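Local coordinates for cell division GTPase FtsZ, diverged (Clostridium botulinum C, PDB 3V3T), which is a diverged member of the tubulin/FtsZ family, pairing a Rossmann-like GTPase domain with a TubZ-type C-terminal domain, at residues I12-G15 / G16-V20; E299-E302 / D303-Q307; V255-V258 / E259-K262. The protein carries 1 engineered substitution. One frame throughout, in Å; residues are numbered along the deposited sequence.

The three contacts are local, each within one helix or at its start, and along the chain they come in the order contact 1, contact 3, contact 2. Contact 1 opens helix 14-26 in the GTPase domain, directly after strand 7-11. Contact 3 opens helix 258-265 in the C-terminal domain, about 36 Å from contact 1 between centres and on the other side of the chain's centre. Contact 2 lies in the last turns of helix 291-306, centred about 28 Å from contact 1 and about 43 Å from contact 3. Nearest atoms lie about 19 to 27 Å apart. Contacts 1 and 3 start crossover helices, while helix 291-306 meets helix 136-152.

Contact 1. Residues I12-G15 / G16-V20; sequences IGQG and GGNIV
Q14 and N18, one turn apart at the start of helix 14-26, run side by side and point the same way. The contact is loose, with Q14 CG 4.1 Å from N18 ND2, but the two amide planes are only 19° from parallel. Q14 sets CG opposite its own backbone N (chi1 -166°) and continues extended, which takes its amide off the turn, where NE2 is hydrogen-bonded to D41 OD1. N18 instead keeps CG beside its backbone N, and this carbon rests 3.5 Å from Q14 O, the oxygen that also accepts from N18 N at 3.0 Å. I19 repeats the pattern one residue on. Its CG1 passes 3.5 Å from G15 O, which accepts from I19 N at 3.1 Å, while the side chain packs on V95 and F179.

At the helix start G13 is the N-cap, its O accepting from G17 N at 3.2 Å. A positive phi of 93° there, readily adopted by a residue lacking CB, turns the chain from strand to helix. One water bridges this turn by donating to I12 O (2.6 Å) and accepting from G16 N. The bare run G15-G17 places backbone rather than side chains along the first turn, as in the glycine-rich T1 loop and helix H1 of tubulin/FtsZ proteins, here within a beta-alpha-beta unit of strands 7-11 and 31-36.

Contact 2. Residues E299-E302 / D303-Q307; sequences EIIE and DKMKQ
M305 and I301 meet because the first torsion of M305 (chi1 -86°) sets CG on the far side from its carbonyl carbon, and the rest of the chain then runs out straight. Its CE thus arrives 3.6 Å from I301 CG2, with SD a little farther at 4.1 Å, the two side chains lying alongside one another and pointing the same way. K304 needs a bend instead. Its chi2 of 138°, with chi1 also off a staggered value, brings CD alongside I300 CG2, 3.5 Å away. The same pose directs the amine to the segment just before helix 136-152: K304 NZ is hydrogen-bonded to E134 O, with a weak bond to T133 O and a long, weak ion pair with D135 OD1, while the side chain touches I136. I300 and I301 both pack on H139, so this face is partly covered.

On another face D303 turns its carboxylate back along the helix (chi1 -59°), placing OD2 only 2.9 Å from E299 O. With D303 ionised, both are acceptors. E299 O is instead engaged by D303 N at 3.1 Å. The E299 carboxylate adds like charge nearby, its OE2 5.2 Å from D303 OD2.

The backbone keeps the regular i to i+4 pattern, with K304 N 2.9 Å from I300 O; M305 N also makes a weak second bond to E302 O at 3.3 Å. The chemistry is therefore divided: a largely apolar side, with K304 packing through its methylenes, and an exposed acidic side, where crowded oxygens may make the charged form of D303 somewhat less favourable, though solvent and the nearby K306 amine would offset this.

Contact 3. Residues V255-V258 / E259-K262; sequences VVDV and EAIK
An N-cap with a hydrophobic staple starts helix 258-265, on the crossover between strands 247-252 and 270-275. D257 is the cap. Its CG lies opposite the backbone N (chi1 173°), and this brings OD1 to 3.1 Å from E259 N, a weak bond because the N-H points off the line at 131°. The other oxygen, OD2, comes 3.3 Å from A260 CB, so the carboxylate sits across the open end of the first turn. D257 O takes weak bonds too, from A260 N at 3.1 Å and from I261 N at 3.4 Å. The first well-directed bond is from K262 N to V258 O, 3.2 Å long with an N-H...O angle of 168°.

The staple joins the residue before the cap to the fourth of the helix: V256 CG2 meets I261 CD1 at 3.9 Å, the side chains crossing at a slant. Both also rest on I224 of helix 224-233, which extends this apolar patch. On a neighbouring face the extended chain of K262 slants over V258, its CE 3.4 Å from V258 CG1, so that methylenes, not the amine, provide the closest packing. The aspartate would probably also interact favourably with the helix dipole. Capping side chain and staple together are typical of a helix N-terminus, here in the helix of a beta-alpha-beta crossover of the TubZ-type C-terminal domain.

Contact 1. Residues I12-G15 / G16-V20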
loop_
_atom_site.group_PDB
_atom_site.type_symbol
_atom_site.label_atom_id
_atom_site.label_comp_id
_atom_site.label_asym_id
_atom_site.label_seq_id
_atom_site.Cartn_x
_atom_site.Cartn_y
_atom_site.Cartn_z
ATOM N N ILE A 12 8.975 -6.640 3.480
ATOM C CA ILE A 12 10.342 -6.570 3.962
ATOM C C ILE A 12 10.316 -6.100 5.406
ATOM O O ILE A 12 9.868 -4.985 5.700
ATOM C CB ILE A 12 11.197 -5.600 3.103
ATOM C CG1 ILE A 12 11.362 -6.163 1.685
ATOM C CG2 ILE A 12 12.557 -5.333 3.766
ATOM C CD1 ILE A 12 12.187 -5.318 0.780
ATOM N N GLY A 13 10.787 -6.957 6.307
ATOM C CA GLY A 13 10.746 -6.658 7.729
ATOM C C GLY A 13 9.501 -7.195 8.418
ATOM O O GLY A 13 8.616 -7.775 7.783
ATOM N N GLN A 14 9.420 -6.982 9.725
ATOM C CA GLN A 14 8.361 -7.576 10.530
ATOM C C GLN A 14 6.963 -7.034 10.168
ATOM O O GLN A 14 6.061 -7.802 9.826
ATOM C CB GLN A 14 8.658 -7.346 12.010
ATOM C CG GLN A 14 7.826 -8.194 12.947
ATOM C CD GLN A 14 8.085 -7.843 14.405
ATOM O OE1 GLN A 14 7.702 -6.770 14.881
ATOM N NE2 GLN A 14 8.742 -8.744 15.116
ATOM N N GLY A 15 6.794 -5.714 10.242
ATOM C CA GLY A 15 5.502 -5.088 10.007
ATOM C C GLY A 15 4.915 -5.412 8.643
ATOM O O GLY A 15 3.759 -5.818 8.536
ATOM N N GLY A 16 5.716 -5.257 7.597
ATOM C CA GLY A 16 5.267 -5.600 6.256
ATOM C C GLY A 16 4.867 -7.060 6.135
ATOM O O GLY A 16 3.900 -7.410 5.450
ATOM N N GLY A 17 5.608 -7.930 6.805
ATOM C CA GLY A 17 5.307 -9.344 6.729
ATOM C C GLY A 17 3.947 -9.616 7.335
ATOM O O GLY A 17 3.163 -10.414 6.816
ATOM N N ASN A 18 3.659 -8.950 8.446
ATOM C CA ASN A 18 2.376 -9.133 9.124
ATOM C C ASN A 18 1.216 -8.689 8.249
ATOM O O ASN A 18 0.143 -9.294 8.260
ATOM C CB ASN A 18 2.369 -8.394 10.467
ATOM C CG ASN A 18 3.284 -9.061 11.500
ATOM O OD1 ASN A 18 3.615 -10.247 11.381
ATOM N ND2 ASN A 18 3.705 -8.300 12.503
ATOM N N ILE A 19 1.447 -7.639 7.468
ATOM C CA ILE A 19 0.437 -7.137 6.559
ATOM C C ILE A 19 0.129 -8.142 5.462
ATOM O O ILE A 19 -1.033 -8.438 5.179
ATOM C CB ILE A 19 0.872 -5.804 5.945
ATOM C CG1 ILE A 19 0.791 -4.698 7.011
ATOM C CG2 ILE A 19 -0.014 -5.460 4.754
ATOM C CD1 ILE A 19 1.498 -3.418 6.638
ATOM N N VAL A 20 1.172 -8.683 4.849
ATOM C CA VAL A 20 0.979 -9.648 3.773
ATOM C C VAL A 20 0.468 -10.988 4.286
ATOM O O VAL A 20 -0.372 -11.618 3.648
ATOM C CB VAL A 20 2.258 -9.797 2.921
ATOM C CG1 VAL A 20 2.082 -10.870 1.838
ATOM C CG2 VAL A 20 2.568 -8.460 2.283
HETATM O O HOH W 1 8.477 -3.895 7.545
#

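Contact 2. Residues E299-E302 / D303-Q307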
loop_
_atom_site.group_PDB
_atom_site.type_symbol
_atom_site.label_atom_id
_atom_site.label_comp_id
_atom_site.label_asym_id
_atom_site.label_seq_id
_atom_site.Cartn_x
_atom_site.Cartn_y
_atom_site.Cartn_z
ATOM N N GLU A 299 7.430 17.727 12.466
ATOM C CA GLU A 299 6.976 18.479 13.629
ATOM C C GLU A 299 7.035 17.619 14.894
ATOM O O GLU A 299 7.308 18.122 15.980
ATOM C CB GLU A 299 5.560 19.010 13.407
ATOM C CG GLU A 299 5.177 20.149 14.338
ATOM C CD GLU A 299 4.069 21.018 13.768
ATOM O OE1 GLU A 299 3.448 20.609 12.758
ATOM O OE2 GLU A 299 3.824 22.112 14.324
ATOM N N ILE A 300 6.771 16.322 14.749
ATOM C CA ILE A 300 6.857 15.402 15.875
ATOM C C ILE A 300 8.303 15.277 16.332
ATOM O O ILE A 300 8.604 15.310 17.525
ATOM C CB ILE A 300 6.362 13.997 15.495
ATOM C CG1 ILE A 300 4.947 14.053 14.902
ATOM C CG2 ILE A 300 6.450 13.069 16.698
ATOM C CD1 ILE A 300 3.923 14.649 15.832
ATOM N N ILE A 301 9.200 15.132 15.366
ATOM C CA ILE A 301 10.622 15.002 15.652
ATOM C C ILE A 301 11.143 16.241 16.369
ATOM O O ILE A 301 11.839 16.130 17.378
ATOM C CB ILE A 301 11.423 14.760 14.359
ATOM C CG1 ILE A 301 11.120 13.365 13.817
ATOM C CG2 ILE A 301 12.914 14.940 14.598
ATOM C CD1 ILE A 301 11.449 13.185 12.363
ATOM N N GLU A 302 10.796 17.418 15.856
ATOM C CA GLU A 302 11.186 18.675 16.494
ATOM C C GLU A 302 10.754 18.720 17.957
ATOM O O GLU A 302 11.546 19.068 18.836
ATOM C CB GLU A 302 10.572 19.876 15.768
ATOM C CG GLU A 302 11.127 20.166 14.383
ATOM C CD GLU A 302 10.442 21.366 13.735
ATOM O OE1 GLU A 302 10.446 22.458 14.345
ATOM O OE2 GLU A 302 9.889 21.214 12.621
ATOM N N ASP A 303 9.494 18.377 18.208
ATOM C CA ASP A 303 8.932 18.458 19.552
ATOM C C ASP A 303 9.533 17.438 20.520
ATOM O O ASP A 303 9.748 17.742 21.693
ATOM C CB ASP A 303 7.411 18.327 19.504
ATOM C CG ASP A 303 6.771 19.394 18.651
ATOM O OD1 ASP A 303 7.393 20.468 18.494
ATOM O OD2 ASP A 303 5.659 19.159 18.129
ATOM N N LYS A 304 9.805 16.233 20.026
ATOM C CA LYS A 304 10.429 15.202 20.853
ATOM C C LYS A 304 11.905 15.498 21.109
ATOM O O LYS A 304 12.469 15.056 22.117
ATOM C CB LYS A 304 10.247 13.814 20.232
ATOM C CG LYS A 304 9.005 13.091 20.729
ATOM C CD LYS A 304 8.267 12.389 19.601
ATOM C CE LYS A 304 6.901 11.887 20.056
ATOM N NZ LYS A 304 7.015 10.712 20.959
ATOM N N MET A 305 12.526 16.243 20.198
ATOM C CA MET A 305 13.914 16.671 20.375
ATOM C C MET A 305 14.000 17.796 21.392
ATOM O O MET A 305 14.965 17.893 22.160
ATOM C CB MET A 305 14.511 17.139 19.052
ATOM C CG MET A 305 15.100 16.031 18.209
ATOM S SD MET A 305 15.881 16.699 16.733
ATOM C CE MET A 305 16.298 15.189 15.862
ATOM N N LYS A 306 12.987 18.654 21.379
ATOM C CA LYS A 306 12.877 19.723 22.352
ATOM C C LYS A 306 12.900 19.110 23.748
ATOM O O LYS A 306 13.632 19.564 24.628
ATOM C CB LYS A 306 11.585 20.506 22.118
ATOM C CG LYS A 306 11.554 21.869 22.781
ATOM C CD LYS A 306 10.446 22.741 22.219
ATOM C CE LYS A 306 10.458 24.107 22.888
ATOM N NZ LYS A 306 9.404 25.008 22.355
ATOM N N GLN A 307 12.116 18.050 23.930
ATOM C CA GLN A 307 12.076 17.325 25.199
ATOM C C GLN A 307 13.448 16.815 25.655
ATOM O O GLN A 307 13.619 16.465 26.821
ATOM C CB GLN A 307 11.085 16.153 25.129
ATOM C CG GLN A 307 9.608 16.550 25.145
ATOM C CD GLN A 307 8.674 15.347 25.033
ATOM O OE1 GLN A 307 8.947 14.391 24.297
ATOM N NE2 GLN A 307 7.570 15.388 25.770
#

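Contact 3. Residues V255-V258 / E259-K262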
loop_
_atom_site.group_PDB
_atom_site.type_symbol
_atom_site.label_atom_id
_atom_site.label_comp_id
_atom_site.label_asym_id
_atom_site.label_seq_id
_atom_site.Cartn_x
_atom_site.Cartn_y
_atom_site.Cartn_z
ATOM N N VAL A 255 -27.698 1.848 -7.750
ATOM C CA VAL A 255 -27.378 3.004 -8.574
ATOM C C VAL A 255 -26.989 4.128 -7.637
ATOM O O VAL A 255 -27.653 4.346 -6.623
ATOM C CB VAL A 255 -28.602 3.468 -9.391
ATOM C CG1 VAL A 255 -28.400 4.889 -9.915
ATOM C CG2 VAL A 255 -28.891 2.499 -10.521
ATOM N N VAL A 256 -25.908 4.833 -7.955
ATOM C CA VAL A 256 -25.497 5.977 -7.152
ATOM C C VAL A 256 -25.231 7.189 -8.026
ATOM O O VAL A 256 -25.119 7.078 -9.243
ATOM C CB VAL A 256 -24.251 5.671 -6.303
ATOM C CG1 VAL A 256 -24.520 4.490 -5.382
ATOM C CG2 VAL A 256 -23.043 5.403 -7.200
ATOM N N ASP A 257 -25.137 8.348 -7.392
ATOM C CA ASP A 257 -24.817 9.580 -8.087
ATOM C C ASP A 257 -23.300 9.719 -8.152
ATOM O O ASP A 257 -22.654 10.095 -7.175
ATOM C CB ASP A 257 -25.427 10.764 -7.339
ATOM C CG ASP A 257 -25.002 12.101 -7.911
ATOM O OD1 ASP A 257 -24.456 12.122 -9.031
ATOM O OD2 ASP A 257 -25.236 13.135 -7.247
ATOM N N VAL A 258 -22.733 9.416 -9.310
ATOM C CA VAL A 258 -21.282 9.408 -9.466
ATOM C C VAL A 258 -20.676 10.800 -9.333
ATOM O O VAL A 258 -19.524 10.942 -8.930
ATOM C CB VAL A 258 -20.879 8.786 -10.806
ATOM C CG1 VAL A 258 -19.526 9.296 -11.236
ATOM C CG2 VAL A 258 -20.878 7.271 -10.695
ATOM N N GLU A 259 -21.448 11.832 -9.655
ATOM C CA GLU A 259 -20.946 13.197 -9.517
ATOM C C GLU A 259 -20.777 13.601 -8.049
ATOM O O GLU A 259 -19.915 14.411 -7.718
ATOM C CB GLU A 259 -21.837 14.205 -10.250
ATOM C CG GLU A 259 -21.065 15.411 -10.769
ATOM C CD GLU A 259 -19.976 15.021 -11.767
ATOM O OE1 GLU A 259 -20.139 13.994 -12.469
ATOM O OE2 GLU A 259 -18.956 15.740 -11.847
ATOM N N ALA A 260 -21.599 13.038 -7.169
ATOM C CA ALA A 260 -21.484 13.325 -5.745
ATOM C C ALA A 260 -20.281 12.619 -5.114
ATOM O O ALA A 260 -19.706 13.108 -4.150
ATOM C CB ALA A 260 -22.773 12.952 -5.014
ATOM N N ILE A 261 -19.908 11.462 -5.650
ATOM C CA ILE A 261 -18.748 10.743 -5.146
ATOM C C ILE A 261 -17.493 11.509 -5.510
ATOM O O ILE A 261 -16.605 11.677 -4.685
ATOM C CB ILE A 261 -18.650 9.315 -5.731
ATOM C CG1 ILE A 261 -19.813 8.449 -5.235
ATOM C CG2 ILE A 261 -17.284 8.675 -5.398
ATOM C CD1 ILE A 261 -19.836 7.066 -5.826
ATOM N N LYS A 262 -17.424 11.960 -6.757
ATOM C CA LYS A 262 -16.295 12.751 -7.228
ATOM C C LYS A 262 -16.198 14.030 -6.403
ATOM O O LYS A 262 -15.112 14.541 -6.127
ATOM C CB LYS A 262 -16.475 13.085 -8.710
ATOM C CG LYS A 262 -16.407 11.873 -9.632
ATOM C CD LYS A 262 -16.754 12.241 -11.066
ATOM C CE LYS A 262 -16.692 11.020 -11.972
ATOM N NZ LYS A 262 -17.159 11.286 -13.367
#